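PDB 2P9B: possible prolidase from Bifidobacterium longum NCC2705, which is probably a hydrolase of the amidohydrolase family, acting on carbon-nitrogen bonds other than peptide bonds, although its assignment as a prolidase remains putative. Local coordinates for residues M70-A76 / A378-A383; G341-D345 / T356-L360. One frame throughout, in Å; residues are numbered along the deposited sequence.

Both contacts lie deep in the chain, every touching residue in each being buried, and they adjoin each other with centres about 10 Å apart. Contact 1 sets a strand against a helix: 70-76 lies on strand 68-78, whereas helix 371-385 contributes 378-383. Contact 2 sets the irregular segment 341-345 against helix 356-367, which precedes helix 371-385 in the chain. A76 N and V342 O, 2.8 Å apart in a probable hydrogen bond, tie the two contacts together, as does N75, whose ND2 bonds to T356 OG1. Contact 1 is mostly aliphatic, with one weak backbone bond; contact 2 adds a glutamate and a water to its apolar packing.

Contact 1 (M70-A76 / A378-A383); sequences MPGLINA and ATAVNA
I74 turns its CB toward the helix, and its branched side chain spreads over one turn of it. With CG1 anti to the carbonyl carbon (chi1 -62°) and the chain beyond it extended, CD1 reaches T379 O at 3.6 Å and also lies against the CB of A383, so the methyl packs beside the helical hydrogen bond that joins A383 N to T379 O. The other branch, CG2, runs alongside N382 in the opposite sense, meeting its CB at 3.7 Å. The carbonyl of A378 stands beside I74 CB, its O 3.3 Å away. It accepts a weak hydrogen bond from I74 N, 3.1 Å from A378 O and bent to 131°. The helix makes a wider pi-type turn here, with A378 O 5.1 Å from N382 N, too far for an ordinary helical bond, and the carbonyl is turned to the strand.

The pairing is consistent with the TIM-barrel architecture of amidohydrolases. Strand 68-78, which pairs with strand 129-134, carries H77 near its end, with H79 just beyond, two members of a possible metal site. It probably corresponds to the first strand of the barrel, and residues 378-383, from a helix late in the chain, cross strand residues 73-75 at 47°.

T379, on the helix, serves the earlier part of the strand with its methyl. Its OG1 sits between the backbone N and the carbonyl carbon and bonds back to L375 O, which leaves CG2 to face the strand. That one methyl touches G72 O at 3.7 Å and the CE of selenomethionine M70 at 3.8 Å, and lies against the ring of P71 at CB. L73 adds the end of its branch, CD2 lying 3.9 Å from A378 CB.

Contact 2 (G341-D345 / T356-L360); sequences GVGTD and TWREL
V342 lays its CG1 methyl along the aliphatic part of E359, 3.7 Å from CG, and the same methyl also approaches L360 CD1 and T356 CG2. CG1 is anti to the backbone N (chi1 166°), the torsion that turns it to the helix.

At G343 the backbone takes over. G343 N donates to a water 3.0 Å away, which can in turn donate to E359 OE2, at 2.7 Å, and to G341 O, though other acceptors compete for its protons. The carbonyl of G343 stands over the flat face of the carboxylate, its O 3.4 Å from E359 CD.

T344 presses CG2 against E359 CB at 3.6 Å, while its OG1, like that of T356, is held by N75 ND2. Next comes D345, which with H77 and H79 may form a metal site, vacant in this crystal; such an aspartate typically follows the last strand of an amidohydrolase barrel.

Replacing E359 by an alanine is likely to leave the water, S296 OG and L295 N without their carboxylate partner and to open a gap beside V342 CG1. Both oxygens of this buried carboxylate have further partners, S296 OG for OE1 and L295 N for OE2, and the start of helix 295-303 so close by is likely to help stabilise a negative charge.

Contact 1 (M70-A76 / A378-A383)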
HETATM    1  N   MSE A  70       0.583  11.692  13.022  1.00 12.29           N
HETATM    2  CA  MSE A  70       1.418  10.547  12.713  1.00 12.47           C
HETATM    3  C   MSE A  70       1.825  10.633  11.252  1.00 12.61           C
HETATM    4  O   MSE A  70       1.355  11.510  10.526  1.00 11.07           O
HETATM    5  CB  MSE A  70       0.644   9.236  12.979  1.00 13.34           C
HETATM    6  CG  MSE A  70      -0.586   8.983  12.073  1.00 15.40           C
HETATM    7 SE   MSE A  70      -1.431   7.267  12.246  1.00 20.97          SE
HETATM    8  CE  MSE A  70      -0.134   6.237  11.307  1.00 18.80           C
ATOM      9  N   PRO A  71       2.731   9.744  10.808  1.00 11.28           N
ATOM     10  CA  PRO A  71       3.130   9.798   9.401  1.00 10.58           C
ATOM     11  C   PRO A  71       1.908   9.434   8.561  1.00  9.58           C
ATOM     12  O   PRO A  71       1.027   8.713   9.031  1.00 11.19           O
ATOM     13  CB  PRO A  71       4.207   8.719   9.294  1.00  9.42           C
ATOM     14  CG  PRO A  71       4.791   8.662  10.695  1.00 10.89           C
ATOM     15  CD  PRO A  71       3.546   8.766  11.551  1.00 12.16           C
ATOM     16  N   GLY A  72       1.854   9.918   7.328  1.00  9.49           N
ATOM     17  CA  GLY A  72       0.717   9.577   6.489  1.00 10.01           C
ATOM     18  C   GLY A  72       0.687   8.079   6.248  1.00 10.08           C
ATOM     19  O   GLY A  72       1.736   7.425   6.232  1.00 11.17           O
ATOM     20  N   LEU A  73      -0.507   7.514   6.077  1.00  9.42           N
ATOM     21  CA  LEU A  73      -0.594   6.081   5.808  1.00  9.82           C
ATOM     22  C   LEU A  73      -0.091   5.819   4.396  1.00 10.93           C
ATOM     23  O   LEU A  73      -0.082   6.709   3.558  1.00 11.79           O
ATOM     24  CB  LEU A  73      -2.042   5.582   5.930  1.00 10.44           C
ATOM     25  CG  LEU A  73      -2.666   5.587   7.332  1.00 10.50           C
ATOM     26  CD1 LEU A  73      -4.123   5.150   7.254  1.00 11.47           C
ATOM     27  CD2 LEU A  73      -1.872   4.640   8.240  1.00 12.17           C
ATOM     28  N   ILE A  74       0.350   4.591   4.151  1.00  9.48           N
ATOM     29  CA  ILE A  74       0.833   4.194   2.833  1.00  9.25           C
ATOM     30  C   ILE A  74       0.102   2.915   2.465  1.00 10.18           C
ATOM     31  O   ILE A  74      -0.048   2.027   3.303  1.00 10.47           O
ATOM     32  CB  ILE A  74       2.366   3.926   2.862  1.00  8.36           C
ATOM     33  CG1 ILE A  74       3.097   5.219   3.238  1.00  9.17           C
ATOM     34  CG2 ILE A  74       2.839   3.406   1.503  1.00  9.50           C
ATOM     35  CD1 ILE A  74       4.611   5.092   3.312  1.00 10.28           C
ATOM     36  N   ASN A  75      -0.377   2.828   1.225  1.00 10.31           N
ATOM     37  CA  ASN A  75      -1.070   1.622   0.772  1.00  9.03           C
ATOM     38  C   ASN A  75      -0.243   1.049  -0.372  1.00  9.60           C
ATOM     39  O   ASN A  75      -0.146   1.648  -1.438  1.00 10.55           O
ATOM     40  CB  ASN A  75      -2.487   1.944   0.286  1.00  8.39           C
ATOM     41  CG  ASN A  75      -3.315   0.688   0.062  1.00  8.24           C
ATOM     42  OD1 ASN A  75      -2.803  -0.319  -0.421  1.00 10.73           O
ATOM     43  ND2 ASN A  75      -4.595   0.746   0.414  1.00  9.59           N
ATOM     44  N   ALA A  76       0.366  -0.112  -0.148  1.00  9.81           N
ATOM     45  CA  ALA A  76       1.231  -0.720  -1.159  1.00  9.82           C
ATOM     46  C   ALA A  76       0.543  -1.512  -2.259  1.00 10.25           C
ATOM     47  O   ALA A  76       1.212  -2.093  -3.115  1.00 11.20           O
ATOM     48  CB  ALA A  76       2.274  -1.603  -0.474  1.00 10.76           C
ATOM     49  N   ALA A 378       2.260   0.096   8.290  1.00 10.68           N
ATOM     50  CA  ALA A 378       1.586   0.996   7.361  1.00 10.51           C
ATOM     51  C   ALA A 378       2.393   2.239   7.019  1.00 11.49           C
ATOM     52  O   ALA A 378       2.084   2.929   6.046  1.00 11.88           O
ATOM     53  CB  ALA A 378       0.234   1.416   7.931  1.00 10.52           C
ATOM     54  N   THR A 379       3.419   2.533   7.812  1.00 10.36           N
ATOM     55  CA  THR A 379       4.215   3.733   7.577  1.00 10.35           C
ATOM     56  C   THR A 379       5.681   3.464   7.257  1.00 10.66           C
ATOM     57  O   THR A 379       6.073   3.419   6.094  1.00 11.26           O
ATOM     58  CB  THR A 379       4.117   4.692   8.801  1.00 11.61           C
ATOM     59  OG1 THR A 379       4.515   3.997   9.991  1.00 12.84           O
ATOM     60  CG2 THR A 379       2.690   5.184   8.980  1.00 12.26           C
ATOM     61  N   ALA A 380       6.486   3.278   8.295  1.00 12.14           N
ATOM     62  CA  ALA A 380       7.912   3.039   8.119  1.00 12.50           C
ATOM     63  C   ALA A 380       8.237   1.812   7.269  1.00 11.82           C
ATOM     64  O   ALA A 380       9.038   1.903   6.340  1.00 12.88           O
ATOM     65  CB  ALA A 380       8.584   2.918   9.484  1.00 13.56           C
ATOM     66  N   VAL A 381       7.627   0.668   7.578  1.00 11.46           N
ATOM     67  CA  VAL A 381       7.918  -0.538   6.812  1.00 10.62           C
ATOM     68  C   VAL A 381       7.470  -0.399   5.358  1.00 11.13           C
ATOM     69  O   VAL A 381       8.238  -0.706   4.450  1.00 10.68           O
ATOM     70  CB  VAL A 381       7.271  -1.806   7.435  1.00  9.72           C
ATOM     71  CG1 VAL A 381       7.687  -3.035   6.638  1.00 10.45           C
ATOM     72  CG2 VAL A 381       7.698  -1.954   8.896  1.00 11.78           C
ATOM     73  N   ASN A 382       6.242   0.068   5.137  1.00 10.66           N
ATOM     74  CA  ASN A 382       5.734   0.271   3.775  1.00 10.71           C
ATOM     75  C   ASN A 382       6.683   1.201   3.005  1.00 11.14           C
ATOM     76  O   ASN A 382       6.967   0.974   1.831  1.00 11.47           O
ATOM     77  CB  ASN A 382       4.327   0.904   3.803  1.00 11.19           C
ATOM     78  CG  ASN A 382       3.196  -0.104   3.546  1.00 10.58           C
ATOM     79  OD1 ASN A 382       2.009   0.260   3.576  1.00 13.42           O
ATOM     80  ND2 ASN A 382       3.550  -1.354   3.285  1.00  9.54           N
ATOM     81  N   ALA A 383       7.168   2.250   3.669  1.00 10.41           N
ATOM     82  CA  ALA A 383       8.074   3.199   3.027  1.00  9.59           C
ATOM     83  C   ALA A 383       9.343   2.492   2.561  1.00 10.38           C
ATOM     84  O   ALA A 383       9.796   2.701   1.437  1.00 12.01           O
ATOM     85  CB  ALA A 383       8.424   4.339   3.987  1.00 10.36           C
TER

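Contact 2 (G341-D345 / T356-L360)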
ATOM      1  N   GLY A 341       4.117  -5.551   4.783  1.00  9.30           N
ATOM      2  CA  GLY A 341       3.511  -4.252   4.566  1.00 10.89           C
ATOM      3  C   GLY A 341       2.000  -4.240   4.591  1.00 10.49           C
ATOM      4  O   GLY A 341       1.351  -5.249   4.855  1.00 12.50           O
ATOM      5  N   VAL A 342       1.445  -3.068   4.311  1.00  9.94           N
ATOM      6  CA  VAL A 342       0.003  -2.866   4.292  1.00  9.33           C
ATOM      7  C   VAL A 342      -0.444  -2.471   2.886  1.00 10.74           C
ATOM      8  O   VAL A 342       0.002  -1.464   2.332  1.00 11.20           O
ATOM      9  CB  VAL A 342      -0.402  -1.758   5.294  1.00 11.12           C
ATOM     10  CG1 VAL A 342      -1.828  -1.306   5.041  1.00 11.57           C
ATOM     11  CG2 VAL A 342      -0.266  -2.281   6.720  1.00 12.26           C
ATOM     12  N   GLY A 343      -1.322  -3.289   2.319  1.00  9.94           N
ATOM     13  CA  GLY A 343      -1.861  -3.043   0.992  1.00 11.01           C
ATOM     14  C   GLY A 343      -3.251  -3.638   1.061  1.00 11.61           C
ATOM     15  O   GLY A 343      -3.481  -4.520   1.884  1.00 11.60           O
ATOM     16  N   THR A 344      -4.181  -3.184   0.224  1.00 11.14           N
ATOM     17  CA  THR A 344      -5.535  -3.723   0.315  1.00  9.66           C
ATOM     18  C   THR A 344      -6.201  -4.172  -0.976  1.00 11.90           C
ATOM     19  O   THR A 344      -7.250  -4.808  -0.929  1.00 12.30           O
ATOM     20  CB  THR A 344      -6.481  -2.706   0.964  1.00 10.01           C
ATOM     21  OG1 THR A 344      -6.578  -1.549   0.127  1.00  9.41           O
ATOM     22  CG2 THR A 344      -5.965  -2.305   2.335  1.00 11.33           C
ATOM     23  N   ASP A 345      -5.604  -3.836  -2.115  1.00 11.61           N
ATOM     24  CA  ASP A 345      -6.158  -4.173  -3.428  1.00 13.10           C
ATOM     25  C   ASP A 345      -7.438  -3.358  -3.656  1.00 13.13           C
ATOM     26  O   ASP A 345      -8.488  -3.910  -3.982  1.00 14.92           O
ATOM     27  CB  ASP A 345      -6.473  -5.673  -3.525  1.00 15.14           C
ATOM     28  CG  ASP A 345      -6.389  -6.197  -4.951  1.00 20.08           C
ATOM     29  OD1 ASP A 345      -6.394  -5.377  -5.891  1.00 19.72           O
ATOM     30  OD2 ASP A 345      -6.321  -7.433  -5.134  1.00 22.63           O
ATOM     31  N   THR A 356      -8.155   1.891   3.786  1.00  9.78           N
ATOM     32  CA  THR A 356      -6.827   1.377   4.101  1.00 10.41           C
ATOM     33  C   THR A 356      -6.708   1.019   5.589  1.00 10.90           C
ATOM     34  O   THR A 356      -6.111   0.004   5.942  1.00 10.54           O
ATOM     35  CB  THR A 356      -5.732   2.411   3.739  1.00 10.64           C
ATOM     36  OG1 THR A 356      -5.716   2.605   2.322  1.00 12.55           O
ATOM     37  CG2 THR A 356      -4.354   1.925   4.193  1.00 10.10           C
ATOM     38  N   TRP A 357      -7.302   1.845   6.450  1.00 12.00           N
ATOM     39  CA  TRP A 357      -7.234   1.631   7.896  1.00 12.91           C
ATOM     40  C   TRP A 357      -7.670   0.230   8.331  1.00 12.39           C
ATOM     41  O   TRP A 357      -7.140  -0.323   9.296  1.00 12.74           O
ATOM     42  CB  TRP A 357      -8.095   2.666   8.635  1.00 14.04           C
ATOM     43  CG  TRP A 357      -9.568   2.407   8.497  1.00 13.99           C
ATOM     44  CD1 TRP A 357     -10.376   2.781   7.465  1.00 15.15           C
ATOM     45  CD2 TRP A 357     -10.379   1.615   9.376  1.00 15.37           C
ATOM     46  NE1 TRP A 357     -11.640   2.261   7.640  1.00 16.53           N
ATOM     47  CE2 TRP A 357     -11.666   1.543   8.804  1.00 15.98           C
ATOM     48  CE3 TRP A 357     -10.135   0.954  10.588  1.00 15.52           C
ATOM     49  CZ2 TRP A 357     -12.712   0.834   9.407  1.00 17.42           C
ATOM     50  CZ3 TRP A 357     -11.175   0.247  11.184  1.00 18.21           C
ATOM     51  CH2 TRP A 357     -12.448   0.196  10.588  1.00 18.10           C
ATOM     52  N   ARG A 358      -8.640  -0.336   7.624  1.00 10.90           N
ATOM     53  CA  ARG A 358      -9.156  -1.659   7.958  1.00 10.74           C
ATOM     54  C   ARG A 358      -8.068  -2.726   7.921  1.00 10.43           C
ATOM     55  O   ARG A 358      -8.103  -3.679   8.701  1.00 12.60           O
ATOM     56  CB  ARG A 358     -10.285  -2.046   6.995  1.00 11.60           C
ATOM     57  CG  ARG A 358     -10.873  -3.431   7.254  1.00 13.64           C
ATOM     58  CD  ARG A 358     -11.777  -3.435   8.479  1.00 15.94           C
ATOM     59  NE  ARG A 358     -13.051  -2.780   8.199  1.00 17.52           N
ATOM     60  CZ  ARG A 358     -14.056  -2.695   9.064  1.00 19.13           C
ATOM     61  NH1 ARG A 358     -13.938  -3.220  10.277  1.00 18.58           N
ATOM     62  NH2 ARG A 358     -15.186  -2.100   8.709  1.00 19.38           N
ATOM     63  N   GLU A 359      -7.097  -2.568   7.027  1.00 10.55           N
ATOM     64  CA  GLU A 359      -6.020  -3.557   6.907  1.00 10.55           C
ATOM     65  C   GLU A 359      -5.215  -3.672   8.193  1.00 10.78           C
ATOM     66  O   GLU A 359      -4.750  -4.759   8.547  1.00 10.91           O
ATOM     67  CB  GLU A 359      -5.086  -3.202   5.736  1.00  9.25           C
ATOM     68  CG  GLU A 359      -4.023  -4.273   5.407  1.00  9.97           C
ATOM     69  CD  GLU A 359      -4.602  -5.603   4.905  1.00 11.50           C
ATOM     70  OE1 GLU A 359      -5.798  -5.664   4.553  1.00 14.73           O
ATOM     71  OE2 GLU A 359      -3.841  -6.593   4.854  1.00 13.16           O
ATOM     72  N   LEU A 360      -5.043  -2.557   8.895  1.00 11.03           N
ATOM     73  CA  LEU A 360      -4.285  -2.595  10.143  1.00 10.87           C
ATOM     74  C   LEU A 360      -5.062  -3.375  11.196  1.00 12.86           C
ATOM     75  O   LEU A 360      -4.482  -4.142  11.963  1.00 12.03           O
ATOM     76  CB  LEU A 360      -3.989  -1.181  10.652  1.00 10.67           C
ATOM     77  CG  LEU A 360      -2.914  -0.397   9.894  1.00 10.58           C
ATOM     78  CD1 LEU A 360      -3.449   0.069   8.548  1.00 11.55           C
ATOM     79  CD2 LEU A 360      -2.475   0.789  10.727  1.00 11.50           C
TER
HETATM   80  O   HOH W   1      -1.430  -5.928   3.737  1.00 12.81           O